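Local coordinates for ESX secretion system protein EccC (Thermomonospora curvata, PDB 4NH0) that forms the cytoplasmic ATPase of the ESX (type VII) secretion system, which exports EsxA and EsxB, and might be its translocase subunit, at residues 722-727 and 899-904; 926-931 and 1137-1142. All coordinates share one frame; numbering follows the deposited sequence.

Contact 1: residues 722-727 and 899-904; sequences IRRTVA and PVRMLP
With CG set opposite its carbonyl carbon (chi1 -77°), the R724 chain folds at chi2 and chi3, bringing its guanidinium to the carbonyl of R901 in segment 899-904. NE of R724 bonds R901 O at 2.8 Å, lying in the carbonyl plane, while O sits at the edge of the guanidinium; NH2 adds a weak second bond to the same O at 3.2 Å. Arginine suits this place because a long side chain with N-H groups on several sides can serve R901 O with NE and NH2, and the backbone O of E928 with NH1, at once. The R724 and R901 guanidinium planes stand 74° apart; E728 forms a salt bridge with R901 NE and a long, weak ion pair with R724 NH2, which probably eases the repulsion of the two arginines. Beside this polar grip, the branched, apolar V900 sets CG1 against the helix backbone, 3.6 Å from R724 C, and CG2 by T725, and also meets Y692 and S712 of the sheet strands. The methylenes of R724 also pass M902, CG to CG at 4.0 Å. A leucine in place of R724 would probably leave R901 O and E928 O without these donors and let the loop shift on the helix. Such side-chain-to-backbone bonding docks the segment ahead of strand 907-908, linking the second and third FtsK modules, on helix 719-742 of the second P-loop NTPase fold.

Contact 2: residues 926-931 and 1137-1142; sequences IDEDSL and TRLIQT. With ATP (adenosine-5'-triphosphate), chain F.
I926 and Q1141 form an antiparallel hydrogen-bonded pair, with Q1141 N to I926 O at 2.7 Å and I926 N to Q1141 O at 3.1 Å, while D927 and I1140 make the adjoining non-hydrogen-bonded pair. Strand 922-927 here pairs with strand 1136-1144 in the mixed sheet of the third FtsK module, and a further backbone bond, E928 N to L1139 O at 2.7 Å, is made just past the first strand. D927 suits the turn: OD1 accepts from S932 N, and OD2 forms a salt bridge with R1138 NH1 at 3.6 Å, coming in at the guanidinium edge with the planes 59° apart. CD of R1138 also lies against OD2. I1140 packs CG2 on D927 CB, a branched residue that favours the extended chain. E928, its CG opposite the backbone N (chi1 -173°), crosses L1139 at a slant, OE1 meeting CD2; OE2 is held by R723. Q1141 turns its amide away, OE1 accepting from R1127 NE. Farther along the strand, T1142 O accepts a nearly straight bond from N6 of the ATP adenine at 3.2 Å, N-H...O angle 168°.

Overall arrangement
The centres of contacts 1 and 2 lie about 11 Å apart, and they come in series along the chain, with contact 1 complete before contact 2 begins. They belong to different P-loop modules: helix 719-742 of contact 1 is in the second FtsK unit, whereas strands 922-927 and 1136-1144 of contact 2 are in the third. E928 of contact 2 joins them directly through R723 and R724, and L931 packs on R724 and R901. Together they probably help hold the second module against the third, consistent with the rigid cytoplasmic domain joined by short linkers, and the adenine of a bound ATP is held by contact 2 itself.

Contact 1: residues 722-727 and 899-904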
loop_
_atom_site.group_PDB
_atom_site.type_symbol
_atom_site.label_atom_id
_atom_site.label_comp_id
_atom_site.label_asym_id
_atom_site.label_seq_id
_atom_site.Cartn_x
_atom_site.Cartn_y
_atom_site.Cartn_z
ATOM N N ILE A 722 13.837 12.330 11.432
ATOM C CA ILE A 722 13.871 10.999 10.839
ATOM C C ILE A 722 14.593 10.013 11.750
ATOM O O ILE A 722 14.110 8.908 11.988
ATOM C CB ILE A 722 14.553 11.018 9.458
ATOM C CG1 ILE A 722 13.648 11.700 8.432
ATOM C CG2 ILE A 722 14.866 9.610 8.991
ATOM C CD1 ILE A 722 14.294 11.889 7.083
ATOM N N ARG A 723 15.747 10.421 12.268
ATOM C CA ARG A 723 16.516 9.576 13.172
ATOM C C ARG A 723 15.754 9.335 14.468
ATOM O O ARG A 723 15.756 8.230 15.004
ATOM C CB ARG A 723 17.875 10.205 13.484
ATOM C CG ARG A 723 18.676 10.624 12.268
ATOM C CD ARG A 723 20.052 11.114 12.683
ATOM N NE ARG A 723 20.587 12.108 11.760
ATOM C CZ ARG A 723 20.451 13.419 11.923
ATOM N NH1 ARG A 723 19.796 13.892 12.973
ATOM N NH2 ARG A 723 20.969 14.258 11.037
ATOM N N ARG A 724 15.103 10.382 14.964
ATOM C CA ARG A 724 14.373 10.309 16.224
ATOM C C ARG A 724 13.107 9.469 16.111
ATOM O O ARG A 724 12.736 8.772 17.053
ATOM C CB ARG A 724 14.024 11.713 16.716
ATOM C CG ARG A 724 15.189 12.448 17.351
ATOM C CD ARG A 724 15.740 11.660 18.525
ATOM N NE ARG A 724 14.698 11.339 19.495
ATOM C CZ ARG A 724 14.820 10.419 20.445
ATOM N NH1 ARG A 724 15.940 9.721 20.554
ATOM N NH2 ARG A 724 13.821 10.193 21.284
ATOM N N THR A 725 12.446 9.541 14.961
ATOM C CA THR A 725 11.242 8.752 14.716
ATOM C C THR A 725 11.549 7.264 14.833
ATOM O O THR A 725 10.750 6.493 15.359
ATOM C CB THR A 725 10.646 9.046 13.329
ATOM O OG1 THR A 725 10.327 10.438 13.227
ATOM C CG2 THR A 725 9.386 8.231 13.103
ATOM N N VAL A 726 12.721 6.868 14.351
ATOM C CA VAL A 726 13.156 5.482 14.435
ATOM C C VAL A 726 13.682 5.176 15.834
ATOM O O VAL A 726 13.468 4.086 16.364
ATOM C CB VAL A 726 14.245 5.173 13.388
ATOM C CG1 VAL A 726 14.669 3.717 13.467
ATOM C CG2 VAL A 726 13.742 5.503 11.996
ATOM N N ALA A 727 14.357 6.150 16.434
ATOM C CA ALA A 727 14.924 5.985 17.768
ATOM C C ALA A 727 13.837 5.852 18.827
ATOM O O ALA A 727 13.997 5.120 19.802
ATOM C CB ALA A 727 15.840 7.149 18.100
ATOM N N PRO A 899 3.841 12.255 20.602
ATOM C CA PRO A 899 4.751 12.847 19.621
ATOM C C PRO A 899 6.152 12.265 19.718
ATOM O O PRO A 899 6.492 11.650 20.726
ATOM C CB PRO A 899 4.749 14.325 20.003
ATOM C CG PRO A 899 4.547 14.307 21.474
ATOM C CD PRO A 899 3.607 13.157 21.743
ATOM N N VAL A 900 6.951 12.455 18.674
ATOM C CA VAL A 900 8.347 12.051 18.711
ATOM C C VAL A 900 9.175 13.145 19.365
ATOM O O VAL A 900 9.336 14.230 18.807
ATOM C CB VAL A 900 8.896 11.757 17.306
ATOM C CG1 VAL A 900 10.399 11.548 17.358
ATOM C CG2 VAL A 900 8.210 10.541 16.717
ATOM N N ARG A 901 9.682 12.864 20.559
ATOM C CA ARG A 901 10.510 13.820 21.278
ATOM C C ARG A 901 11.889 13.889 20.640
ATOM O O ARG A 901 12.437 12.872 20.219
ATOM C CB ARG A 901 10.612 13.439 22.754
ATOM C CG ARG A 901 10.981 11.989 22.983
ATOM C CD ARG A 901 10.518 11.499 24.339
ATOM N NE ARG A 901 10.784 10.075 24.511
ATOM C CZ ARG A 901 11.787 9.587 25.232
ATOM N NH1 ARG A 901 12.614 10.410 25.859
ATOM N NH2 ARG A 901 11.959 8.277 25.331
ATOM N N MET A 902 12.444 15.092 20.562
ATOM C CA MET A 902 13.704 15.299 19.862
ATOM C C MET A 902 14.707 16.076 20.702
ATOM O O MET A 902 14.396 16.516 21.807
ATOM C CB MET A 902 13.457 16.032 18.544
ATOM C CG MET A 902 12.471 15.342 17.625
ATOM S SD MET A 902 12.320 16.202 16.056
ATOM C CE MET A 902 14.047 16.464 15.673
ATOM N N LEU A 903 15.913 16.237 20.166
ATOM C CA LEU A 903 16.941 17.031 20.821
ATOM C C LEU A 903 16.496 18.481 20.935
ATOM O O LEU A 903 16.156 19.111 19.934
ATOM C CB LEU A 903 18.263 16.944 20.060
ATOM C CG LEU A 903 19.077 15.661 20.228
ATOM C CD1 LEU A 903 20.360 15.738 19.422
ATOM C CD2 LEU A 903 19.382 15.421 21.693
ATOM N N PRO A 904 16.491 19.014 22.164
ATOM C CA PRO A 904 16.068 20.391 22.426
ATOM C C PRO A 904 16.976 21.405 21.744
ATOM O O PRO A 904 18.172 21.157 21.611
ATOM C CB PRO A 904 16.177 20.510 23.950
ATOM C CG PRO A 904 16.177 19.105 24.453
ATOM C CD PRO A 904 16.866 18.309 23.400
#

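Contact 2: residues 926-931 and 1137-1142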
loop_
_atom_site.group_PDB
_atom_site.type_symbol
_atom_site.label_atom_id
_atom_site.label_comp_id
_atom_site.label_asym_id
_atom_site.label_seq_id
_atom_site.Cartn_x
_atom_site.Cartn_y
_atom_site.Cartn_z
ATOM N N ILE A 926 22.723 15.407 26.655
ATOM C CA ILE A 926 22.057 14.159 26.307
ATOM C C ILE A 926 22.254 13.837 24.830
ATOM O O ILE A 926 22.372 14.739 24.002
ATOM C CB ILE A 926 20.550 14.213 26.625
ATOM C CG1 ILE A 926 19.870 15.327 25.828
ATOM C CG2 ILE A 926 20.329 14.419 28.113
ATOM C CD1 ILE A 926 18.376 15.390 26.023
ATOM N N ASP A 927 22.293 12.549 24.505
ATOM C CA ASP A 927 22.536 12.120 23.135
ATOM C C ASP A 927 21.246 12.031 22.331
ATOM O O ASP A 927 20.156 12.125 22.883
ATOM C CB ASP A 927 23.261 10.772 23.114
ATOM C CG ASP A 927 22.556 9.710 23.935
ATOM O OD1 ASP A 927 21.395 9.928 24.338
ATOM O OD2 ASP A 927 23.163 8.646 24.178
ATOM N N GLU A 928 21.381 11.850 21.022
ATOM C CA GLU A 928 20.225 11.723 20.147
ATOM C C GLU A 928 19.665 10.309 20.200
ATOM O O GLU A 928 18.484 10.087 19.940
ATOM C CB GLU A 928 20.596 12.085 18.708
ATOM C CG GLU A 928 19.412 12.131 17.755
ATOM C CD GLU A 928 19.832 12.256 16.307
ATOM O OE1 GLU A 928 20.780 11.555 15.901
ATOM O OE2 GLU A 928 19.212 13.055 15.575
ATOM N N ASP A 929 20.522 9.356 20.546
ATOM C CA ASP A 929 20.173 7.942 20.486
ATOM C C ASP A 929 19.009 7.578 21.402
ATOM O O ASP A 929 18.021 6.997 20.955
ATOM C CB ASP A 929 21.390 7.086 20.833
ATOM C CG ASP A 929 21.208 5.633 20.445
ATOM O OD1 ASP A 929 21.506 5.287 19.284
ATOM O OD2 ASP A 929 20.766 4.837 21.300
ATOM N N SER A 930 19.126 7.920 22.681
ATOM C CA SER A 930 18.105 7.556 23.657
ATOM C C SER A 930 17.749 8.711 24.584
ATOM O O SER A 930 17.032 8.522 25.565
ATOM C CB SER A 930 18.573 6.357 24.484
ATOM O OG SER A 930 19.830 6.611 25.082
ATOM N N LEU A 931 18.253 9.900 24.266
ATOM C CA LEU A 931 18.021 11.102 25.065
ATOM C C LEU A 931 18.454 10.920 26.515
ATOM O O LEU A 931 17.868 11.502 27.425
ATOM C CB LEU A 931 16.549 11.515 25.005
ATOM C CG LEU A 931 16.027 11.963 23.640
ATOM C CD1 LEU A 931 14.571 12.368 23.732
ATOM C CD2 LEU A 931 16.862 13.108 23.105
ATOM N N THR A 1137 31.524 7.330 18.155
ATOM C CA THR A 1137 30.962 8.624 17.805
ATOM C C THR A 1137 29.468 8.638 18.090
ATOM O O THR A 1137 28.767 7.664 17.819
ATOM C CB THR A 1137 31.215 8.962 16.326
ATOM O OG1 THR A 1137 32.612 8.829 16.040
ATOM C CG2 THR A 1137 30.774 10.381 16.011
ATOM N N ARG A 1138 28.985 9.745 18.641
ATOM C CA ARG A 1138 27.595 9.843 19.059
ATOM C C ARG A 1138 27.128 11.293 19.035
ATOM O O ARG A 1138 27.777 12.168 19.602
ATOM C CB ARG A 1138 27.431 9.252 20.457
ATOM C CG ARG A 1138 26.007 8.936 20.858
ATOM C CD ARG A 1138 25.951 8.580 22.332
ATOM N NE ARG A 1138 27.265 8.197 22.839
ATOM C CZ ARG A 1138 27.561 8.077 24.129
ATOM N NH1 ARG A 1138 26.637 8.312 25.049
ATOM N NH2 ARG A 1138 28.784 7.725 24.500
ATOM N N LEU A 1139 26.004 11.544 18.373
ATOM C CA LEU A 1139 25.455 12.892 18.297
ATOM C C LEU A 1139 24.749 13.262 19.595
ATOM O O LEU A 1139 23.809 12.588 20.014
ATOM C CB LEU A 1139 24.491 13.016 17.118
ATOM C CG LEU A 1139 23.819 14.379 16.953
ATOM C CD1 LEU A 1139 24.855 15.465 16.744
ATOM C CD2 LEU A 1139 22.830 14.354 15.802
ATOM N N ILE A 1140 25.210 14.333 20.233
ATOM C CA ILE A 1140 24.630 14.779 21.495
ATOM C C ILE A 1140 24.251 16.254 21.461
ATOM O O ILE A 1140 24.582 16.972 20.521
ATOM C CB ILE A 1140 25.596 14.559 22.675
ATOM C CG1 ILE A 1140 26.727 15.588 22.641
ATOM C CG2 ILE A 1140 26.141 13.142 22.672
ATOM C CD1 ILE A 1140 27.560 15.617 23.898
ATOM N N GLN A 1141 23.550 16.694 22.500
ATOM C CA GLN A 1141 23.217 18.101 22.678
ATOM C C GLN A 1141 23.703 18.572 24.042
ATOM O O GLN A 1141 23.269 18.057 25.068
ATOM C CB GLN A 1141 21.712 18.325 22.544
ATOM C CG GLN A 1141 21.254 19.713 22.955
ATOM C CD GLN A 1141 21.533 20.759 21.901
ATOM O OE1 GLN A 1141 21.617 20.453 20.714
ATOM N NE2 GLN A 1141 21.679 22.006 22.331
ATOM N N THR A 1142 24.609 19.543 24.052
ATOM C CA THR A 1142 25.167 20.038 25.303
ATOM C C THR A 1142 24.187 20.961 26.017
ATOM O O THR A 1142 23.281 21.519 25.399
ATOM C CB THR A 1142 26.494 20.781 25.076
ATOM O OG1 THR A 1142 26.300 21.836 24.128
ATOM C CG2 THR A 1142 27.545 19.828 24.549
HETATM P PG ATP F . 32.908 32.685 20.530
HETATM O O1G ATP F . 32.313 33.672 21.503
HETATM O O2G ATP F . 32.933 33.153 19.096
HETATM O O3G ATP F . 34.194 32.058 21.006
HETATM P PB ATP F . 31.521 30.683 21.888
HETATM O O1B ATP F . 32.140 31.414 23.052
HETATM O O2B ATP F . 31.835 29.228 21.669
HETATM O O3B ATP F . 31.863 31.463 20.525
HETATM P PA ATP F . 29.232 30.864 23.444
HETATM O O1A ATP F . 29.439 29.539 24.130
HETATM O O2A ATP F . 29.693 32.129 24.124
HETATM O O3A ATP F . 29.923 30.786 21.996
HETATM O "O5'" ATP F . 27.675 31.006 23.076
HETATM C "C5'" ATP F . 27.248 31.890 22.044
HETATM C "C4'" ATP F . 25.736 31.779 21.930
HETATM O "O4'" ATP F . 25.380 30.404 21.785
HETATM C "C3'" ATP F . 25.055 32.297 23.184
HETATM O "O3'" ATP F . 24.263 33.445 22.867
HETATM C "C2'" ATP F . 24.163 31.175 23.674
HETATM O "O2'" ATP F . 22.806 31.621 23.720
HETATM C "C1'" ATP F . 24.308 30.053 22.661
HETATM N N9 ATP F . 24.628 28.778 23.353
HETATM C C8 ATP F . 25.787 28.496 23.975
HETATM N N7 ATP F . 25.766 27.248 24.507
HETATM C C5 ATP F . 24.567 26.709 24.226
HETATM C C6 ATP F . 23.889 25.421 24.493
HETATM N N6 ATP F . 24.506 24.435 25.187
HETATM N N1 ATP F . 22.633 25.261 24.023
HETATM C C2 ATP F . 22.011 26.234 23.333
HETATM N N3 ATP F . 22.566 27.425 23.054
HETATM C C4 ATP F . 23.821 27.722 23.467
#